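Local coordinates for E2A dna-binding protein (PDB 2WB0) that binds single-stranded DNA and, by forming multimers, unwinds the template without ATP during the elongation phase of adenovirus strand-displacement replication, at residues A[100-103]-A[108-111]; A[115-120]-A[184-189]. One frame throughout, in Å; residues are numbered along the deposited sequence.

Both contacts belong to the part of the chain that builds the first zinc site. Leaving strand 95-99, the chain turns within a loop, and interaction 1 closes it by bringing 108-111 back against 100-103; C111, the first zinc ligand, ends this segment. A few residues on, 115-120 enters strand 118-124, which pairs with 158-165; interaction 2 closes this longer excursion when 184-189, after the ligand C182, comes in against M117. The two contacts follow in series, neither nested nor crossed. They touch through L109, whose backbone meets M117 and whose side chain packs on F186, so loop, sheet and helix 189-206 meet here.

Interaction 1: A[100-103]-A[108-111]; sequences HRCA and ELKC. With ZN (zinc ion), chain B.
The ammonium of K110 is gripped by two oxygens: its NZ donates to R101 O at 2.7 Å, lying in the plane of that carbonyl with a C=O...N angle of 148°, and forms a salt bridge with E108 OE2 at 2.8 Å, on the anti side but tilted from the carboxylate plane. The bond to R101 O bridges the two arms of the loop between strands 95-99 and 118-124, while E108 holds the lysine's end; C111, next after K110, is a ligand of the first zinc site. The K110 chain runs straight as far as CE and then bends (chi4 79°), which turns NZ onto the carbonyl while CD rests 3.6 Å from R101 CB. The arginine's guanidinium leads off elsewhere, so the two positive groups do not meet.

Deeper in, C102 accepts one hydrogen bond on its sulfur: K110 N donates to C102 SG at 3.3 Å, with an N-H...S angle of 157°. The same SG lies only 3.1 Å from K110 O, a buried carbonyl that has no hydrogen-bond partner in the model. On the apolar side L109 brings its CD2 methyl to 3.7 Å from C102 CB, and both side chains pack on helix 189-206, C102 on F196 and L109 on A192. R101 adopts a left-handed backbone conformation, and C102 N comes back to donate to H100 ND1 at 3.0 Å. A water joins H100 O to C111 O. H113, C166 and C182 complete the zinc site, in which C111 SG binds the ion at 2.3 Å.

Interaction 2: A[115-120]-A[184-189]; sequences SIMINK and MFFSEG
M117 reaches across toward 184-186 and meets three consecutive residues, M184, F185 and F186, with the last two atoms of its side chain. The chain is extended through chi2 (175°) and then turns at chi3 (77°), which tucks the methyl against the opposing backbone: M117 CE lies 3.7 Å from M184 O and 4.0 Å from F185 CA. M117 CE also lies 4.0 Å from M184 CG. In a Met-aromatic contact, M117 SD sits 3.6 Å from F186 CE2; its approach to the ring is oblique, 70° off the normal, and the two side chains cross at about a right angle.

All four residues are buried. F185 is met at its CA; its ring packs edge-to-face with H122. F186 continues into A192 and F196 of helix 189-206 and into strand 242-246, while M117 packs on R164. The contact joins the two edges of a three-stranded antiparallel sheet, with 158-165 as its middle strand. The nearest M184 side-chain atom is about 5 Å from the zinc ion, making this hydrophobic packing beside the zinc site of C111, H113, C166 and C182.

Interaction 1: A[100-103]-A[108-111]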
loop_
_atom_site.group_PDB
_atom_site.type_symbol
_atom_site.label_atom_id
_atom_site.label_comp_id
_atom_site.label_asym_id
_atom_site.label_seq_id
_atom_site.Cartn_x
_atom_site.Cartn_y
_atom_site.Cartn_z
ATOM N N HIS A 100 5.078 -4.828 11.559
ATOM C CA HIS A 100 5.944 -5.573 10.641
ATOM C C HIS A 100 7.153 -6.209 11.299
ATOM O O HIS A 100 7.606 -7.231 10.829
ATOM C CB HIS A 100 6.443 -4.653 9.497
ATOM C CG HIS A 100 6.990 -3.341 9.968
ATOM N ND1 HIS A 100 8.327 -3.143 10.317
ATOM C CD2 HIS A 100 6.366 -2.157 10.152
ATOM C CE1 HIS A 100 8.469 -1.882 10.698
ATOM N NE2 HIS A 100 7.293 -1.261 10.598
ATOM N N ARG A 101 7.727 -5.562 12.325
ATOM C CA ARG A 101 8.940 -6.020 13.022
ATOM C C ARG A 101 10.113 -6.203 12.097
ATOM O O ARG A 101 10.972 -7.085 12.298
ATOM C CB ARG A 101 8.661 -7.314 13.827
ATOM C CG ARG A 101 7.645 -7.068 14.914
ATOM C CD ARG A 101 7.501 -8.193 15.908
ATOM N NE ARG A 101 6.243 -7.948 16.615
ATOM C CZ ARG A 101 5.682 -8.760 17.517
ATOM N NH1 ARG A 101 6.271 -9.901 17.864
ATOM N NH2 ARG A 101 4.527 -8.426 18.092
ATOM N N CYS A 102 10.134 -5.396 11.050
ATOM C CA CYS A 102 11.225 -5.439 10.065
ATOM C C CYS A 102 12.318 -4.404 10.340
ATOM O O CYS A 102 13.364 -4.384 9.658
ATOM C CB CYS A 102 10.682 -5.244 8.637
ATOM S SG CYS A 102 9.823 -6.697 7.983
ATOM N N ALA A 103 12.113 -3.561 11.335
ATOM C CA ALA A 103 13.207 -2.648 11.717
ATOM C C ALA A 103 13.646 -2.837 13.153
ATOM O O ALA A 103 14.197 -1.894 13.718
ATOM C CB ALA A 103 12.815 -1.187 11.564
ATOM N N GLU A 108 17.419 -8.476 10.039
ATOM C CA GLU A 108 16.307 -9.426 10.039
ATOM C C GLU A 108 15.033 -8.825 9.431
ATOM O O GLU A 108 14.579 -7.761 9.903
ATOM C CB GLU A 108 16.046 -9.913 11.463
ATOM C CG GLU A 108 14.985 -11.047 11.565
ATOM C CD GLU A 108 14.823 -11.461 12.999
ATOM O OE1 GLU A 108 15.820 -12.011 13.509
ATOM O OE2 GLU A 108 13.740 -11.192 13.592
ATOM N N LEU A 109 14.466 -9.510 8.410
ATOM C CA LEU A 109 13.099 -9.181 7.926
ATOM C C LEU A 109 12.044 -10.240 8.332
ATOM O O LEU A 109 12.386 -11.398 8.474
ATOM C CB LEU A 109 13.055 -8.991 6.423
ATOM C CG LEU A 109 13.997 -7.879 5.969
ATOM C CD1 LEU A 109 14.212 -8.073 4.541
ATOM C CD2 LEU A 109 13.352 -6.476 6.317
ATOM N N LYS A 110 10.814 -9.811 8.584
ATOM C CA LYS A 110 9.658 -10.742 8.791
ATOM C C LYS A 110 8.648 -10.517 7.653
ATOM O O LYS A 110 8.449 -9.386 7.213
ATOM C CB LYS A 110 8.982 -10.534 10.170
ATOM C CG LYS A 110 9.953 -10.887 11.255
ATOM C CD LYS A 110 9.488 -10.565 12.624
ATOM C CE LYS A 110 10.716 -10.481 13.599
ATOM N NZ LYS A 110 11.759 -9.243 13.764
ATOM N N CYS A 111 8.048 -11.590 7.140
ATOM C CA CYS A 111 7.032 -11.482 6.108
ATOM C C CYS A 111 5.654 -11.291 6.683
ATOM O O CYS A 111 5.501 -11.090 7.881
ATOM C CB CYS A 111 7.077 -12.709 5.181
ATOM S SG CYS A 111 6.470 -14.199 5.978
HETATM ZN ZN ZN B . 5.201 -15.253 4.406
HETATM O O HOH W 1 5.806 -9.458 10.246
HETATM O O HOH W 2 13.754 -6.674 12.347
#

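Interaction 2: A[115-120]-A[184-189]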
loop_
_atom_site.group_PDB
_atom_site.type_symbol
_atom_site.label_atom_id
_atom_site.label_comp_id
_atom_site.label_asym_id
_atom_site.label_seq_id
_atom_site.Cartn_x
_atom_site.Cartn_y
_atom_site.Cartn_z
ATOM N N SER A 115 6.661 -14.348 10.406
ATOM C CA SER A 115 7.846 -15.155 10.621
ATOM C C SER A 115 9.035 -14.606 9.879
ATOM O O SER A 115 8.922 -13.895 8.847
ATOM C CB SER A 115 7.614 -16.612 10.184
ATOM O OG SER A 115 6.997 -16.697 8.920
ATOM N N ILE A 116 10.188 -14.863 10.453
ATOM C CA ILE A 116 11.348 -14.375 9.872
ATOM C C ILE A 116 11.530 -14.918 8.444
ATOM O O ILE A 116 11.156 -16.082 8.170
ATOM C CB ILE A 116 12.629 -14.563 10.762
ATOM C CG1 ILE A 116 13.506 -15.626 10.310
ATOM C CG2 ILE A 116 12.591 -14.339 12.272
ATOM C CD1 ILE A 116 14.458 -14.860 9.675
ATOM N N MET A 117 12.099 -14.082 7.565
ATOM C CA MET A 117 12.397 -14.447 6.188
ATOM C C MET A 117 13.776 -15.089 6.034
ATOM O O MET A 117 14.738 -14.626 6.613
ATOM C CB MET A 117 12.248 -13.232 5.218
ATOM C CG MET A 117 10.764 -12.676 5.228
ATOM S SD MET A 117 10.625 -11.149 4.180
ATOM C CE MET A 117 10.620 -11.907 2.525
ATOM N N ILE A 118 13.821 -16.154 5.219
ATOM C CA ILE A 118 15.017 -16.958 5.057
ATOM C C ILE A 118 15.961 -16.373 4.035
ATOM O O ILE A 118 15.526 -15.914 2.986
ATOM C CB ILE A 118 14.597 -18.380 4.654
ATOM C CG1 ILE A 118 13.641 -18.986 5.699
ATOM C CG2 ILE A 118 15.869 -19.287 4.375
ATOM C CD1 ILE A 118 14.280 -19.165 7.031
ATOM N N ASN A 119 17.271 -16.414 4.290
ATOM C CA ASN A 119 18.228 -15.905 3.314
ATOM C C ASN A 119 18.313 -16.828 2.101
ATOM O O ASN A 119 18.258 -17.995 2.254
ATOM C CB ASN A 119 19.629 -15.787 3.939
ATOM C CG ASN A 119 19.862 -14.430 4.590
ATOM O OD1 ASN A 119 19.588 -14.242 5.782
ATOM N ND2 ASN A 119 20.355 -13.455 3.790
ATOM N N LYS A 120 18.466 -16.265 0.901
ATOM C CA LYS A 120 18.532 -17.000 -0.384
ATOM C C LYS A 120 19.572 -16.287 -1.251
ATOM O O LYS A 120 19.726 -15.066 -1.176
ATOM C CB LYS A 120 17.246 -16.827 -1.198
ATOM C CG LYS A 120 16.097 -17.732 -0.895
ATOM C CD LYS A 120 15.933 -18.789 -1.986
ATOM C CE LYS A 120 15.256 -20.045 -1.468
ATOM N NZ LYS A 120 13.753 -19.877 -1.494
ATOM N N MET A 184 5.658 -12.266 -0.429
ATOM C CA MET A 184 6.712 -11.301 -0.145
ATOM C C MET A 184 8.074 -11.939 -0.454
ATOM O O MET A 184 8.342 -13.109 -0.105
ATOM C CB MET A 184 6.639 -10.926 1.335
ATOM C CG MET A 184 7.391 -9.682 1.669
ATOM S SD MET A 184 6.807 -8.903 3.210
ATOM C CE MET A 184 5.139 -8.887 3.064
ATOM N N PHE A 185 8.935 -11.161 -1.092
ATOM C CA PHE A 185 10.300 -11.563 -1.475
ATOM C C PHE A 185 11.112 -10.293 -1.676
ATOM O O PHE A 185 10.620 -9.310 -2.309
ATOM C CB PHE A 185 10.292 -12.359 -2.783
ATOM C CG PHE A 185 11.654 -12.662 -3.277
ATOM C CD1 PHE A 185 12.384 -13.703 -2.699
ATOM C CD2 PHE A 185 12.276 -11.822 -4.228
ATOM C CE1 PHE A 185 13.693 -14.002 -3.122
ATOM C CE2 PHE A 185 13.591 -12.143 -4.676
ATOM C CZ PHE A 185 14.275 -13.205 -4.115
ATOM N N PHE A 186 12.318 -10.272 -1.142
ATOM C CA PHE A 186 13.235 -9.159 -1.375
ATOM C C PHE A 186 14.500 -9.655 -2.053
ATOM O O PHE A 186 15.171 -10.563 -1.557
ATOM C CB PHE A 186 13.533 -8.444 -0.051
ATOM C CG PHE A 186 12.293 -7.948 0.646
ATOM C CD1 PHE A 186 11.498 -6.948 0.042
ATOM C CD2 PHE A 186 11.937 -8.427 1.897
ATOM C CE1 PHE A 186 10.357 -6.447 0.662
ATOM C CE2 PHE A 186 10.776 -7.952 2.544
ATOM C CZ PHE A 186 9.965 -6.999 1.927
ATOM N N SER A 187 14.785 -9.106 -3.240
ATOM C CA SER A 187 16.043 -9.431 -3.949
ATOM C C SER A 187 17.172 -8.899 -3.111
ATOM O O SER A 187 18.271 -9.475 -3.050
ATOM C CB SER A 187 16.109 -8.699 -5.277
ATOM O OG SER A 187 15.719 -9.608 -6.256
ATOM N N GLU A 188 16.889 -7.808 -2.410
ATOM C CA GLU A 188 17.944 -7.257 -1.572
ATOM C C GLU A 188 17.509 -6.901 -0.150
ATOM O O GLU A 188 16.897 -5.865 0.094
ATOM C CB GLU A 188 18.726 -6.116 -2.311
ATOM C CG GLU A 188 17.863 -5.130 -3.048
ATOM C CD GLU A 188 18.400 -4.676 -4.447
ATOM O OE1 GLU A 188 17.506 -4.545 -5.331
ATOM O OE2 GLU A 188 19.649 -4.433 -4.652
ATOM N N GLY A 189 17.866 -7.769 0.783
ATOM C CA GLY A 189 17.338 -7.725 2.143
ATOM C C GLY A 189 17.840 -6.496 2.868
ATOM O O GLY A 189 17.112 -5.872 3.632
#